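Local coordinates for designed helical repeat protein (Synthetic construct, PDB 5CWQ), which is a de novo designed helical repeat protein with no known biological function, built computationally to explore repeat architectures stacked from helices, at residues A[151-162]-A[209-220]. Numbering follows the deposited sequence. Where two conformers were deposited one is given.
Sequences ALALIAIALAVL and LAEEAEQLAREA
L209 packs against three residues of 151-162: its CB meets A151 CB at 3.7 Å, both methyls lie obliquely against L152 CD2, and CD2 also meets I155 CD1. With CG1 beside its backbone N (chi1 -66°) and the chain extended beyond it, I155 brings CD1 within 3.4 Å of L209 O, a knob among L209, E212, A213 and L216. At E212 the aliphatic CB lines that hole, while OE1, near I155 CD1, hydrogen-bonds a glycerol, probably from the crystallisation liquor. A213 suits the close approach, its CA 4.3 Å from that of I155, and its CB rests on the L154 backbone. L216 is the reciprocal knob, seated among I155, A158, L159 and L162; small A158 suits its place, CB 3.6 Å from L216 CB. L162 crosses L216 at about a right angle, its CD1 3.7 Å from L216 CD2, and its CD2 meets E219 and A220. Were L162 cut back to an alanine, a gap would probably open beside L216 and A220. A220 also meets V161 CG1. The two segment axes run nearly parallel, 17° and 8.1 Å apart, in knobs-into-holes packing of helix 147-171 on helix 204-230 within a designed alpha-helical repeat fold.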
loop_
_atom_site.group_PDB
_atom_site.type_symbol
_atom_site.label_atom_id
_atom_site.label_comp_id
_atom_site.label_asym_id
_atom_site.label_seq_id
_atom_site.Cartn_x
_atom_site.Cartn_y
_atom_site.Cartn_z
ATOM N N ALA A 151 4.778 10.231 8.823
ATOM C CA ALA A 151 5.129 10.029 7.423
ATOM C C ALA A 151 4.850 8.592 6.989
ATOM O O ALA A 151 4.409 8.353 5.864
ATOM C CB ALA A 151 6.590 10.386 7.187
ATOM N N LEU A 152 5.099 7.636 7.878
ATOM C CA LEU A 152 4.845 6.232 7.569
ATOM C C LEU A 152 3.353 5.983 7.404
ATOM O O LEU A 152 2.930 5.289 6.478
ATOM C CB LEU A 152 5.414 5.323 8.660
ATOM C CG LEU A 152 6.941 5.256 8.710
ATOM C CD1 LEU A 152 7.408 4.545 9.974
ATOM C CD2 LEU A 152 7.498 4.570 7.469
ATOM N N ALA A 153 2.560 6.557 8.301
ATOM C CA ALA A 153 1.112 6.445 8.219
ATOM C C ALA A 153 0.594 7.043 6.913
ATOM O O ALA A 153 -0.337 6.516 6.316
ATOM C CB ALA A 153 0.452 7.128 9.420
ATOM N N LEU A 154 1.208 8.132 6.460
ATOM C CA LEU A 154 0.767 8.785 5.227
ATOM C C LEU A 154 1.044 7.908 4.007
ATOM O O LEU A 154 0.286 7.925 3.035
ATOM C CB LEU A 154 1.450 10.147 5.061
ATOM C CG LEU A 154 1.003 11.245 6.031
ATOM C CD1 LEU A 154 1.847 12.493 5.840
ATOM C CD2 LEU A 154 -0.475 11.579 5.866
ATOM N N ILE A 155 2.131 7.145 4.061
ATOM C CA ILE A 155 2.450 6.195 3.003
ATOM C C ILE A 155 1.378 5.113 2.956
ATOM O O ILE A 155 0.883 4.762 1.884
ATOM C CB ILE A 155 3.846 5.558 3.212
ATOM C CG1 ILE A 155 4.939 6.619 3.075
ATOM C CG2 ILE A 155 4.098 4.432 2.207
ATOM C CD1 ILE A 155 6.313 6.164 3.550
ATOM N N ALA A 156 1.014 4.593 4.124
ATOM C CA ALA A 156 -0.020 3.570 4.210
ATOM C C ALA A 156 -1.338 4.108 3.657
ATOM O O ALA A 156 -2.056 3.408 2.945
ATOM C CB ALA A 156 -0.191 3.100 5.654
ATOM N N ILE A 157 -1.640 5.362 3.983
ATOM C CA ILE A 157 -2.843 6.019 3.486
ATOM C C ILE A 157 -2.814 6.137 1.966
ATOM O O ILE A 157 -3.790 5.800 1.297
ATOM C CB ILE A 157 -3.008 7.419 4.118
ATOM C CG1 ILE A 157 -3.395 7.275 5.591
ATOM C CG2 ILE A 157 -4.074 8.241 3.388
ATOM C CD1 ILE A 157 -3.305 8.559 6.391
ATOM N N ALA A 158 -1.697 6.614 1.425
ATOM C CA ALA A 158 -1.567 6.815 -0.015
ATOM C C ALA A 158 -1.704 5.494 -0.773
ATOM O O ALA A 158 -2.348 5.437 -1.822
ATOM C CB ALA A 158 -0.232 7.483 -0.341
ATOM N N LEU A 159 -1.105 4.433 -0.241
ATOM C CA LEU A 159 -1.226 3.113 -0.855
ATOM C C LEU A 159 -2.685 2.664 -0.866
ATOM O O LEU A 159 -3.166 2.102 -1.853
ATOM C CB LEU A 159 -0.368 2.087 -0.113
ATOM C CG LEU A 159 1.145 2.218 -0.291
ATOM C CD1 LEU A 159 1.864 1.345 0.723
ATOM C CD2 LEU A 159 1.560 1.850 -1.713
ATOM N N ALA A 160 -3.384 2.922 0.235
ATOM C CA ALA A 160 -4.791 2.558 0.351
ATOM C C ALA A 160 -5.636 3.317 -0.669
ATOM O O ALA A 160 -6.529 2.747 -1.295
ATOM C CB ALA A 160 -5.292 2.827 1.764
ATOM N N VAL A 161 -5.348 4.603 -0.836
ATOM C CA VAL A 161 -6.077 5.429 -1.792
ATOM C C VAL A 161 -5.748 4.982 -3.215
ATOM O O VAL A 161 -6.592 5.055 -4.107
ATOM C CB VAL A 161 -5.745 6.924 -1.606
ATOM C CG1 VAL A 161 -6.358 7.766 -2.719
ATOM C CG2 VAL A 161 -6.252 7.401 -0.257
ATOM N N LEU A 162 -4.520 4.513 -3.415
ATOM C CA LEU A 162 -4.117 3.947 -4.698
ATOM C C LEU A 162 -4.964 2.723 -5.014
ATOM O O LEU A 162 -5.402 2.530 -6.148
ATOM C CB LEU A 162 -2.636 3.565 -4.681
ATOM C CG LEU A 162 -1.706 4.299 -5.645
ATOM C CD1 LEU A 162 -0.279 3.800 -5.475
ATOM C CD2 LEU A 162 -2.152 4.131 -7.088
ATOM N N LEU A 209 10.449 9.784 3.350
ATOM C CA LEU A 209 9.207 9.059 3.601
ATOM C C LEU A 209 7.992 9.867 3.152
ATOM O O LEU A 209 7.046 9.318 2.585
ATOM C CB LEU A 209 9.087 8.703 5.085
ATOM C CG LEU A 209 10.143 7.735 5.629
ATOM C CD1 LEU A 209 10.027 7.605 7.138
ATOM C CD2 LEU A 209 10.031 6.366 4.969
ATOM N N ALA A 210 8.021 11.170 3.410
ATOM C CA ALA A 210 6.937 12.053 3.000
ATOM C C ALA A 210 6.835 12.115 1.475
ATOM O O ALA A 210 5.743 12.254 0.919
ATOM C CB ALA A 210 7.146 13.445 3.577
ATOM N N GLU A 211 7.976 12.004 0.803
ATOM C CA GLU A 211 8.010 12.054 -0.655
ATOM C C GLU A 211 7.387 10.807 -1.270
ATOM O O GLU A 211 6.745 10.885 -2.316
ATOM C CB GLU A 211 9.449 12.242 -1.145
ATOM C CG GLU A 211 9.923 13.682 -0.994
ATOM C CD GLU A 211 11.409 13.862 -1.212
ATOM O OE1 GLU A 211 12.151 12.858 -1.210
ATOM O OE2 GLU A 211 11.831 15.026 -1.379
ATOM N N GLU A 212 7.566 9.661 -0.619
ATOM C CA GLU A 212 6.887 8.442 -1.044
ATOM C C GLU A 212 5.379 8.659 -1.046
ATOM O O GLU A 212 4.712 8.442 -2.058
ATOM C CB GLU A 212 7.235 7.265 -0.131
ATOM C CG GLU A 212 8.663 6.772 -0.241
ATOM C CD GLU A 212 8.906 5.514 0.575
ATOM O OE1 GLU A 212 8.004 4.651 0.622
ATOM O OE2 GLU A 212 9.995 5.387 1.170
ATOM N N ALA A 213 4.854 9.096 0.094
ATOM C CA ALA A 213 3.423 9.331 0.247
ATOM C C ALA A 213 2.911 10.339 -0.779
ATOM O O ALA A 213 1.843 10.150 -1.364
ATOM C CB ALA A 213 3.117 9.811 1.663
ATOM N N GLU A 214 3.675 11.406 -1.000
ATOM C CA GLU A 214 3.258 12.457 -1.927
ATOM C C GLU A 214 3.132 11.925 -3.353
ATOM O O GLU A 214 2.136 12.179 -4.029
ATOM C CB GLU A 214 4.242 13.631 -1.898
ATOM C CG GLU A 214 3.783 14.824 -2.737
ATOM C CD GLU A 214 4.780 15.972 -2.745
ATOM O OE1 GLU A 214 5.894 15.808 -2.204
ATOM O OE2 GLU A 214 4.445 17.041 -3.297
ATOM N N GLN A 215 4.140 11.186 -3.804
ATOM C CA GLN A 215 4.163 10.687 -5.175
ATOM C C GLN A 215 3.174 9.544 -5.380
ATOM O O GLN A 215 2.633 9.376 -6.473
ATOM C CB GLN A 215 5.576 10.232 -5.551
ATOM C CG GLN A 215 6.592 11.359 -5.605
ATOM C CD GLN A 215 6.177 12.475 -6.547
ATOM O OE1 GLN A 215 5.579 12.231 -7.597
ATOM N NE2 GLN A 215 6.486 13.709 -6.169
ATOM N N LEU A 216 2.950 8.754 -4.338
ATOM C CA LEU A 216 1.925 7.721 -4.383
ATOM C C LEU A 216 0.553 8.367 -4.540
ATOM O O LEU A 216 -0.292 7.894 -5.306
ATOM C CB LEU A 216 1.967 6.858 -3.123
ATOM C CG LEU A 216 3.171 5.920 -3.013
ATOM C CD1 LEU A 216 3.368 5.468 -1.571
ATOM C CD2 LEU A 216 3.014 4.718 -3.941
ATOM N N ALA A 217 0.342 9.457 -3.812
ATOM C CA ALA A 217 -0.918 10.187 -3.868
ATOM C C ALA A 217 -1.129 10.808 -5.248
ATOM O O ALA A 217 -2.247 10.818 -5.766
ATOM C CB ALA A 217 -0.952 11.252 -2.794
ATOM N N ARG A 218 -0.052 11.323 -5.836
ATOM C CA ARG A 218 -0.120 11.926 -7.166
ATOM C C ARG A 218 -0.481 10.886 -8.221
ATOM O O ARG A 218 -1.244 11.172 -9.143
ATOM C CB ARG A 218 1.209 12.598 -7.528
ATOM C CG ARG A 218 1.464 13.903 -6.787
ATOM C CD ARG A 218 2.771 14.568 -7.210
ATOM N NE ARG A 218 2.685 15.170 -8.543
ATOM C CZ ARG A 218 3.294 14.714 -9.638
ATOM N NH1 ARG A 218 4.065 13.633 -9.603
ATOM N NH2 ARG A 218 3.132 15.357 -10.787
ATOM N N GLU A 219 0.065 9.681 -8.085
ATOM C CA GLU A 219 -0.243 8.604 -9.022
ATOM C C GLU A 219 -1.712 8.210 -8.905
ATOM O O GLU A 219 -2.373 7.941 -9.906
ATOM C CB GLU A 219 0.644 7.378 -8.785
ATOM C CG GLU A 219 0.256 6.191 -9.677
ATOM C CD GLU A 219 1.242 5.037 -9.634
ATOM O OE1 GLU A 219 2.447 5.274 -9.414
ATOM O OE2 GLU A 219 0.808 3.883 -9.834
ATOM N N ALA A 220 -2.215 8.172 -7.675
ATOM C CA ALA A 220 -3.611 7.835 -7.430
ATOM C C ALA A 220 -4.530 8.833 -8.123
ATOM O O ALA A 220 -5.525 8.453 -8.740
ATOM C CB ALA A 220 -3.893 7.801 -5.937
#